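Local coordinates for bacteriocin (Streptococcus pyogenes, PDB 2FU2), which probably protects its producer cell against a bacteriocin, as a small helical immunity protein of the enterocin A immunity family, at residues Lys5-Ala10 and Ser35-Glu40; Glu17-Ala22 and Asn55-Thr60; Lys49-Ile54 and Arg74-Lys79. All blocks are in the same frame, centred on the assembly; numbering follows the deposited sequence.

Interactions 1 and 3 adjoin one another, with centres about 13 Å apart. They touch where helix 4-15 lies on helix 67-78: Ile7 CG2 is 4.0 Å from Val76 CG1, and Ala10 CB is 3.8 Å from Leu75 CD1. Interactions 2 and 3 share helix 44-60, their centres about 14 Å apart. A probable hydrogen bond of 3.0 Å joins Asn55 OD1 of interaction 2 to Lys77 NZ of interaction 3. Interactions 1 and 2 lie on opposite sides of the chain's centre. Their centres are about 18 Å apart, and they do not touch. Between them the three contacts involve all five helices.

Interaction 1 (Lys5-Ala10 and Ser35-Glu40); sequences KEILDA and SQLEKE
The backbone O of Leu8, the residue that packs on Leu37, accepts a hydrogen bond from Ser12 OG one turn further along helix 4-15. The contact between the segments is apolar. Its central group is the CD1 methyl of Leu37. This methyl sits against the backbone of helix 4-15, 3.5 Å from Leu8 N, and so reaches the helix surface between side chains. It also lies 3.6 Å from Leu8 CB. The two leucine side chains run past each other in opposite directions. Leu37 has a chi1 of -139°, away from a staggered position, and this rotation is part of what lays CD1 over Leu8. Ile7 adds its CG2 branch, 4.0 Å from Leu37 CD1, with the two side chains at about a right angle. The segments belong to helices 4-15 and 24-40 of an antiparallel four-helix bundle, the fold known from the enterocin A immunity family. Their local axes approach to 10.0 Å, and the N-to-C directions differ by 152°. At the outer side, Leu8 CD2 meets the aliphatic part of Glu38, 4.1 Å from Glu38 CG. Glu38 CG stands opposite the backbone N, and the chain beyond it is extended. The Glu38 methylenes cross the leucine at a slant, and the carboxylate continues to the surface. Leu37 is buried and also touches Leu46 of helix 44-60 and Met42 of the link that joins helix 24-40 to helix 44-60. Ile7 also packs on Met42, so this methionine contacts both sides of the pair.

Interaction 2 (Glu17-Ala22 and Asn55-Thr60); sequences EQVIQA and NQYILT
Tyr57 reaches from helix 44-60 to the short helix 18-21 and meets Val19 and Ile20 there. Its hydroxyl end touches Val19: OH is 3.4 Å from Val19 CG2, and the two side chains cross at about a right angle. Ile20 approaches the same ring further back. Its CD1 methyl lies 3.7 Å from Tyr57 CE1 and comes in obliquely. Both bends of the Ile20 chain, chi1 -63° and chi2 -79°, help carry CD1 to the ring. A water completes this first shell. It donates to Val19 O at 2.8 Å and hydrogen-bonds Tyr57 OH at 3.2 Å, so it ties the phenol to the backbone of the short helix. The CG of Tyr57 is anti to its backbone N (chi1 -174°), which directs the ring from helix 44-60 toward helix 18-21.

Next come the groups that hold this ring and the short helix: the Tyr57 ring stacks with His61, meets Phe26 of helix 24-40 edge-to-face and touches Ile69 of helix 67-78. Glu17 is the N-cap residue of helix 18-21, and its OE2 is hydrogen-bonded to Ser68 OG, which links the start of the short helix to the start of helix 67-78. Val19 rests on Pro66, just ahead of helix 67-78, while Ile20 is buried among Val14 of helix 4-15, Phe26 and Ile69. The short helix thus closes one end of the four-helix bundle, with Tyr57 contributed to that end by helix 44-60.

Interaction 3 (Lys49-Ile54 and Arg74-Lys79); sequences KIDSLI and RLVKTK
Asp51 and Lys77 set their side chains at about a right angle and meet in a salt bridge at the surface edge of this contact. Lys77 NZ donates to Asp51 OD1 at 2.8 Å. The oxygen uses its syn lone pair, on the side of OD2. The lysine chain curls round OD1: CG is 3.4 Å and CE 3.5 Å from Asp51 OD1. A bend at its last torsion, chi4 -51°, turns NZ back to the carboxylate. NZ also bonds Asn55 OD1, one turn beyond Asp51, so the ammonium bridges two side chains of helix 44-60.

Further in, Ile50 and Val76 also cross at about a right angle. Ile50 CG2 faces the fork of the valine, 3.7 Å from Val76 CG1 and 4.0 Å from Val76 CG2. Val76 CG2 also rests on the backbone of helix 44-60, 4.0 Å from Asp51 N. Helices 44-60 and 67-78 are the last two long helices of the antiparallel bundle. Their local axes come within 9.3 Å and cross at -139°. Val76 is buried. Ile50 is buried as well and also touches Leu11 of helix 4-15, Leu33 of helix 24-40 and Leu72 of helix 67-78.

Interaction 1 (Lys5-Ala10 and Ser35-Glu40)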
loop_
_atom_site.group_PDB
_atom_site.type_symbol
_atom_site.label_atom_id
_atom_site.label_comp_id
_atom_site.label_asym_id
_atom_site.label_seq_id
_atom_site.Cartn_x
_atom_site.Cartn_y
_atom_site.Cartn_z
ATOM N N LYS A 5 6.517 11.014 2.399
ATOM C CA LYS A 5 7.639 10.079 2.230
ATOM C C LYS A 5 7.560 8.731 3.004
ATOM O O LYS A 5 7.965 7.704 2.485
ATOM C CB LYS A 5 8.933 10.813 2.533
ATOM C CG LYS A 5 9.234 11.894 1.514
ATOM C CD LYS A 5 9.818 13.104 2.226
ATOM C CE LYS A 5 10.493 14.090 1.265
ATOM N NZ LYS A 5 11.009 15.311 2.042
ATOM N N GLU A 6 7.032 8.757 4.226
ATOM C CA GLU A 6 6.934 7.561 5.047
ATOM C C GLU A 6 5.930 6.633 4.371
ATOM O O GLU A 6 6.142 5.417 4.319
ATOM C CB GLU A 6 6.498 7.888 6.493
ATOM C CG GLU A 6 7.508 8.700 7.225
ATOM C CD GLU A 6 7.048 9.292 8.591
ATOM O OE1 GLU A 6 5.968 9.932 8.669
ATOM O OE2 GLU A 6 7.817 9.150 9.577
ATOM N N ILE A 7 4.841 7.200 3.851
ATOM C CA ILE A 7 3.841 6.377 3.155
ATOM C C ILE A 7 4.420 5.813 1.829
ATOM O O ILE A 7 4.218 4.616 1.498
ATOM C CB ILE A 7 2.522 7.154 2.955
ATOM C CG1 ILE A 7 2.016 7.654 4.335
ATOM C CG2 ILE A 7 1.447 6.310 2.088
ATOM C CD1 ILE A 7 0.721 8.320 4.298
ATOM N N LEU A 8 5.166 6.649 1.114
ATOM C CA LEU A 8 5.783 6.222 -0.134
ATOM C C LEU A 8 6.769 5.091 0.150
ATOM O O LEU A 8 6.726 4.041 -0.527
ATOM C CB LEU A 8 6.463 7.380 -0.837
ATOM C CG LEU A 8 7.120 7.106 -2.212
ATOM C CD1 LEU A 8 6.204 6.516 -3.317
ATOM C CD2 LEU A 8 7.748 8.426 -2.756
ATOM N N ASP A 9 7.605 5.258 1.191
ATOM C CA ASP A 9 8.504 4.190 1.556
ATOM C C ASP A 9 7.802 2.870 1.981
ATOM O O ASP A 9 8.183 1.763 1.489
ATOM C CB ASP A 9 9.486 4.648 2.629
ATOM C CG ASP A 9 10.520 5.637 2.096
ATOM O OD1 ASP A 9 10.602 5.807 0.864
ATOM O OD2 ASP A 9 11.231 6.250 2.924
ATOM N N ALA A 10 6.784 2.991 2.869
ATOM C CA ALA A 10 5.901 1.889 3.203
ATOM C C ALA A 10 5.284 1.182 1.996
ATOM O O ALA A 10 5.274 -0.061 1.963
ATOM C CB ALA A 10 4.803 2.328 4.204
ATOM N N SER A 35 3.348 5.477 -7.619
ATOM C CA SER A 35 3.696 6.466 -8.637
ATOM C C SER A 35 2.861 7.725 -8.542
ATOM O O SER A 35 3.360 8.822 -8.815
ATOM C CB SER A 35 3.546 5.922 -10.046
ATOM O OG SER A 35 4.156 4.638 -10.095
ATOM N N GLN A 36 1.584 7.580 -8.209
ATOM C CA GLN A 36 0.734 8.742 -8.110
ATOM C C GLN A 36 1.194 9.624 -6.950
ATOM O O GLN A 36 1.251 10.839 -7.065
ATOM C CB GLN A 36 -0.724 8.318 -7.993
ATOM C CG GLN A 36 -1.673 9.488 -7.726
ATOM C CD GLN A 36 -3.154 9.047 -7.494
ATOM O OE1 GLN A 36 -4.005 9.858 -7.041
ATOM N NE2 GLN A 36 -3.460 7.767 -7.801
ATOM N N LEU A 37 1.512 8.989 -5.829
ATOM C CA LEU A 37 2.049 9.655 -4.651
ATOM C C LEU A 37 3.341 10.366 -4.995
ATOM O O LEU A 37 3.492 11.572 -4.792
ATOM C CB LEU A 37 2.395 8.627 -3.584
ATOM C CG LEU A 37 2.094 8.897 -2.120
ATOM C CD1 LEU A 37 2.918 7.991 -1.239
ATOM C CD2 LEU A 37 2.286 10.334 -1.718
ATOM N N GLU A 38 4.297 9.609 -5.489
ATOM C CA GLU A 38 5.549 10.222 -5.861
ATOM C C GLU A 38 5.340 11.451 -6.737
ATOM O O GLU A 38 5.959 12.496 -6.511
ATOM C CB GLU A 38 6.402 9.224 -6.586
ATOM C CG GLU A 38 7.828 9.648 -6.671
ATOM C CD GLU A 38 8.681 8.462 -6.995
ATOM O OE1 GLU A 38 8.096 7.454 -7.483
ATOM O OE2 GLU A 38 9.912 8.531 -6.758
ATOM N N LYS A 39 4.471 11.315 -7.739
ATOM C CA LYS A 39 4.242 12.362 -8.721
ATOM C C LYS A 39 3.485 13.533 -8.086
ATOM O O LYS A 39 4.046 14.601 -7.968
ATOM C CB LYS A 39 3.515 11.821 -9.967
ATOM C CG LYS A 39 2.873 12.920 -10.873
ATOM C CD LYS A 39 1.664 12.368 -11.710
ATOM C CE LYS A 39 0.562 11.709 -10.823
ATOM N NZ LYS A 39 -0.265 10.607 -11.461
ATOM N N GLU A 40 2.233 13.331 -7.667
ATOM C CA GLU A 40 1.362 14.425 -7.203
ATOM C C GLU A 40 1.466 14.712 -5.708
ATOM O O GLU A 40 0.929 15.722 -5.255
ATOM C CB GLU A 40 -0.112 14.098 -7.478
ATOM C CG GLU A 40 -0.660 14.308 -8.907
ATOM C CD GLU A 40 -2.068 13.659 -9.120
ATOM O OE1 GLU A 40 -2.709 13.200 -8.135
ATOM O OE2 GLU A 40 -2.534 13.626 -10.285
#

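Interaction 2 (Glu17-Ala22 and Asn55-Thr60)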
loop_
_atom_site.group_PDB
_atom_site.type_symbol
_atom_site.label_atom_id
_atom_site.label_comp_id
_atom_site.label_asym_id
_atom_site.label_seq_id
_atom_site.Cartn_x
_atom_site.Cartn_y
_atom_site.Cartn_z
ATOM N N GLU A 17 7.777 -7.073 -1.622
ATOM C CA GLU A 17 7.488 -8.342 -0.971
ATOM C C GLU A 17 7.289 -9.424 -2.024
ATOM O O GLU A 17 6.478 -9.240 -2.945
ATOM C CB GLU A 17 6.204 -8.249 -0.126
ATOM C CG GLU A 17 6.357 -7.496 1.183
ATOM C CD GLU A 17 7.152 -8.278 2.236
ATOM O OE1 GLU A 17 7.305 -9.526 2.165
ATOM O OE2 GLU A 17 7.614 -7.637 3.176
ATOM N N GLN A 18 7.967 -10.565 -1.856
ATOM C CA GLN A 18 7.851 -11.715 -2.798
ATOM C C GLN A 18 6.398 -12.100 -3.072
ATOM O O GLN A 18 6.044 -12.319 -4.228
ATOM C CB GLN A 18 8.712 -12.938 -2.384
ATOM C CG GLN A 18 10.203 -12.909 -2.923
ATOM C CD GLN A 18 11.189 -13.875 -2.182
ATOM O OE1 GLN A 18 11.284 -15.096 -2.490
ATOM N NE2 GLN A 18 11.942 -13.325 -1.217
ATOM N N VAL A 19 5.548 -12.124 -2.032
ATOM C CA VAL A 19 4.118 -12.444 -2.217
ATOM C C VAL A 19 3.348 -11.373 -3.008
ATOM O O VAL A 19 2.386 -11.702 -3.717
ATOM C CB VAL A 19 3.366 -12.832 -0.886
ATOM C CG1 VAL A 19 4.027 -14.026 -0.180
ATOM C CG2 VAL A 19 3.255 -11.665 0.072
ATOM N N ILE A 20 3.755 -10.113 -2.927
ATOM C CA ILE A 20 3.173 -9.079 -3.785
ATOM C C ILE A 20 3.759 -9.169 -5.181
ATOM O O ILE A 20 3.007 -9.037 -6.164
ATOM C CB ILE A 20 3.422 -7.673 -3.255
ATOM C CG1 ILE A 20 2.730 -7.505 -1.906
ATOM C CG2 ILE A 20 3.000 -6.594 -4.276
ATOM C CD1 ILE A 20 1.246 -7.252 -2.037
ATOM N N GLN A 21 5.073 -9.387 -5.297
ATOM C CA GLN A 21 5.670 -9.550 -6.640
ATOM C C GLN A 21 5.097 -10.713 -7.476
ATOM O O GLN A 21 5.029 -10.661 -8.713
ATOM C CB GLN A 21 7.200 -9.690 -6.567
ATOM C CG GLN A 21 7.884 -8.409 -6.199
ATOM C CD GLN A 21 8.068 -7.467 -7.345
ATOM O OE1 GLN A 21 7.681 -6.301 -7.247
ATOM N NE2 GLN A 21 8.678 -7.939 -8.436
ATOM N N ALA A 22 4.721 -11.770 -6.767
ATOM C CA ALA A 22 4.156 -12.988 -7.352
ATOM C C ALA A 22 2.695 -12.814 -7.819
ATOM O O ALA A 22 2.122 -13.744 -8.368
ATOM C CB ALA A 22 4.235 -14.105 -6.313
ATOM N N ASN A 55 -6.889 -3.100 2.591
ATOM C CA ASN A 55 -8.004 -3.899 3.173
ATOM C C ASN A 55 -8.298 -5.149 2.351
ATOM O O ASN A 55 -8.415 -6.248 2.923
ATOM C CB ASN A 55 -9.277 -3.092 3.343
ATOM C CG ASN A 55 -9.096 -1.987 4.300
ATOM O OD1 ASN A 55 -8.112 -1.961 5.051
ATOM N ND2 ASN A 55 -10.027 -1.062 4.312
ATOM N N GLN A 56 -8.403 -4.959 1.019
ATOM C CA GLN A 56 -8.696 -6.004 0.077
ATOM C C GLN A 56 -7.617 -7.074 0.158
ATOM O O GLN A 56 -7.926 -8.251 0.203
ATOM C CB GLN A 56 -8.765 -5.416 -1.319
ATOM C CG GLN A 56 -8.460 -6.407 -2.458
ATOM C CD GLN A 56 -8.762 -5.845 -3.859
ATOM O OE1 GLN A 56 -8.432 -4.699 -4.181
ATOM N NE2 GLN A 56 -9.373 -6.651 -4.688
ATOM N N TYR A 57 -6.340 -6.664 0.209
ATOM C CA TYR A 57 -5.262 -7.649 0.329
ATOM C C TYR A 57 -5.390 -8.448 1.659
ATOM O O TYR A 57 -5.379 -9.728 1.705
ATOM C CB TYR A 57 -3.893 -6.989 0.221
ATOM C CG TYR A 57 -2.861 -8.021 0.195
ATOM C CD1 TYR A 57 -2.391 -8.504 -1.007
ATOM C CD2 TYR A 57 -2.425 -8.621 1.388
ATOM C CE1 TYR A 57 -1.450 -9.563 -1.044
ATOM C CE2 TYR A 57 -1.484 -9.679 1.381
ATOM C CZ TYR A 57 -0.996 -10.148 0.152
ATOM O OH TYR A 57 -0.086 -11.184 0.115
ATOM N N ILE A 58 -5.551 -7.698 2.750
ATOM C CA ILE A 58 -5.628 -8.359 4.100
ATOM C C ILE A 58 -6.804 -9.356 4.167
ATOM O O ILE A 58 -6.644 -10.536 4.539
ATOM C CB ILE A 58 -5.673 -7.320 5.265
ATOM C CG1 ILE A 58 -4.401 -6.460 5.236
ATOM C CG2 ILE A 58 -5.781 -8.013 6.571
ATOM C CD1 ILE A 58 -4.374 -5.291 6.226
ATOM N N LEU A 59 -7.983 -8.889 3.772
ATOM C CA LEU A 59 -9.164 -9.744 3.870
ATOM C C LEU A 59 -9.041 -10.969 2.915
ATOM O O LEU A 59 -9.490 -12.075 3.252
ATOM C CB LEU A 59 -10.380 -8.912 3.585
ATOM C CG LEU A 59 -10.728 -7.805 4.610
ATOM C CD1 LEU A 59 -12.039 -7.114 4.200
ATOM C CD2 LEU A 59 -10.920 -8.378 6.033
ATOM N N THR A 60 -8.409 -10.769 1.745
ATOM C CA THR A 60 -8.357 -11.803 0.739
ATOM C C THR A 60 -7.469 -12.907 1.279
ATOM O O THR A 60 -7.665 -14.062 0.977
ATOM C CB THR A 60 -7.832 -11.273 -0.634
ATOM O OG1 THR A 60 -8.776 -10.356 -1.193
ATOM C CG2 THR A 60 -7.701 -12.392 -1.651
HETATM O O HOH W 1 -0.242 -12.377 -2.890
#

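Interaction 3 (Lys49-Ile54 and Arg74-Lys79)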
loop_
_atom_site.group_PDB
_atom_site.type_symbol
_atom_site.label_atom_id
_atom_site.label_comp_id
_atom_site.label_asym_id
_atom_site.label_seq_id
_atom_site.Cartn_x
_atom_site.Cartn_y
_atom_site.Cartn_z
ATOM N N LYS A 49 -7.841 5.182 -1.581
ATOM C CA LYS A 49 -7.484 4.161 -2.533
ATOM C C LYS A 49 -6.483 3.158 -1.981
ATOM O O LYS A 49 -6.675 1.971 -2.135
ATOM C CB LYS A 49 -6.990 4.725 -3.862
ATOM C CG LYS A 49 -7.961 5.632 -4.569
ATOM C CD LYS A 49 -7.319 6.186 -5.834
ATOM C CE LYS A 49 -8.176 7.297 -6.481
ATOM N NZ LYS A 49 -9.682 7.032 -6.526
ATOM N N ILE A 50 -5.422 3.603 -1.340
ATOM C CA ILE A 50 -4.486 2.625 -0.754
ATOM C C ILE A 50 -5.182 1.836 0.355
ATOM O O ILE A 50 -5.120 0.623 0.409
ATOM C CB ILE A 50 -3.221 3.319 -0.197
ATOM C CG1 ILE A 50 -2.373 4.015 -1.312
ATOM C CG2 ILE A 50 -2.331 2.300 0.652
ATOM C CD1 ILE A 50 -1.570 5.301 -0.847
ATOM N N ASP A 51 -5.897 2.526 1.219
ATOM C CA ASP A 51 -6.682 1.836 2.254
ATOM C C ASP A 51 -7.545 0.684 1.684
ATOM O O ASP A 51 -7.439 -0.465 2.182
ATOM C CB ASP A 51 -7.526 2.824 3.051
ATOM C CG ASP A 51 -8.039 2.242 4.336
ATOM O OD1 ASP A 51 -7.291 1.557 5.034
ATOM O OD2 ASP A 51 -9.208 2.465 4.660
ATOM N N SER A 52 -8.334 0.989 0.644
ATOM C CA SER A 52 -9.191 0.014 0.017
ATOM C C SER A 52 -8.370 -1.142 -0.524
ATOM O O SER A 52 -8.787 -2.298 -0.351
ATOM C CB SER A 52 -9.988 0.615 -1.141
ATOM O OG SER A 52 -10.917 1.617 -0.691
ATOM N N LEU A 53 -7.243 -0.839 -1.197
ATOM C CA LEU A 53 -6.409 -1.901 -1.774
ATOM C C LEU A 53 -5.794 -2.810 -0.665
ATOM O O LEU A 53 -5.858 -4.039 -0.749
ATOM C CB LEU A 53 -5.335 -1.306 -2.710
ATOM C CG LEU A 53 -4.359 -2.274 -3.358
ATOM C CD1 LEU A 53 -5.087 -3.116 -4.391
ATOM C CD2 LEU A 53 -3.163 -1.589 -3.991
ATOM N N ILE A 54 -5.278 -2.207 0.407
ATOM C CA ILE A 54 -4.692 -2.966 1.507
ATOM C C ILE A 54 -5.744 -3.718 2.311
ATOM O O ILE A 54 -5.535 -4.891 2.637
ATOM C CB ILE A 54 -3.779 -2.077 2.421
ATOM C CG1 ILE A 54 -2.667 -1.411 1.603
ATOM C CG2 ILE A 54 -3.107 -2.938 3.466
ATOM C CD1 ILE A 54 -1.645 -2.450 0.989
ATOM N N ARG A 74 -1.589 0.590 8.653
ATOM C CA ARG A 74 -1.641 1.407 9.809
ATOM C C ARG A 74 -1.448 2.896 9.472
ATOM O O ARG A 74 -2.194 3.778 9.936
ATOM C CB ARG A 74 -0.565 0.929 10.786
ATOM C CG ARG A 74 -0.464 1.821 11.968
ATOM C CD ARG A 74 0.903 1.930 12.519
ATOM N NE ARG A 74 0.819 2.789 13.688
ATOM C CZ ARG A 74 1.738 2.818 14.640
ATOM N NH1 ARG A 74 2.801 2.026 14.539
ATOM N NH2 ARG A 74 1.586 3.617 15.683
ATOM N N LEU A 75 -0.425 3.155 8.670
ATOM C CA LEU A 75 -0.105 4.480 8.253
ATOM C C LEU A 75 -1.221 5.198 7.487
ATOM O O LEU A 75 -1.459 6.380 7.743
ATOM C CB LEU A 75 1.200 4.484 7.423
ATOM C CG LEU A 75 2.483 4.083 8.157
ATOM C CD1 LEU A 75 3.708 4.349 7.291
ATOM C CD2 LEU A 75 2.629 4.865 9.454
ATOM N N VAL A 76 -1.837 4.542 6.502
ATOM C CA VAL A 76 -2.881 5.201 5.722
ATOM C C VAL A 76 -4.164 5.245 6.514
ATOM O O VAL A 76 -4.975 6.168 6.292
ATOM C CB VAL A 76 -3.161 4.584 4.286
ATOM C CG1 VAL A 76 -1.962 4.699 3.460
ATOM C CG2 VAL A 76 -3.504 3.163 4.400
ATOM N N LYS A 77 -4.376 4.300 7.438
ATOM C CA LYS A 77 -5.528 4.481 8.382
ATOM C C LYS A 77 -5.429 5.745 9.257
ATOM O O LYS A 77 -6.420 6.414 9.489
ATOM C CB LYS A 77 -5.870 3.219 9.193
ATOM C CG LYS A 77 -6.736 2.178 8.376
ATOM C CD LYS A 77 -6.903 0.775 9.051
ATOM C CE LYS A 77 -7.236 -0.310 8.014
ATOM N NZ LYS A 77 -8.392 0.121 7.155
ATOM N N THR A 78 -4.229 6.076 9.723
ATOM C CA THR A 78 -4.004 7.308 10.494
ATOM C C THR A 78 -4.423 8.582 9.709
ATOM O O THR A 78 -5.252 9.341 10.203
ATOM C CB THR A 78 -2.538 7.348 10.968
ATOM O OG1 THR A 78 -2.253 6.114 11.629
ATOM C CG2 THR A 78 -2.288 8.481 11.942
ATOM N N LYS A 79 -3.845 8.826 8.522
ATOM C CA LYS A 79 -4.487 9.622 7.405
ATOM C C LYS A 79 -3.470 9.516 6.319
ATOM O O LYS A 79 -2.316 9.185 6.610
ATOM C CB LYS A 79 -4.735 11.141 7.646
ATOM C CG LYS A 79 -5.118 11.678 9.108
ATOM C CD LYS A 79 -4.800 13.196 9.350
ATOM C CE LYS A 79 -4.129 13.381 10.733
ATOM N NZ LYS A 79 -2.917 12.487 11.000
#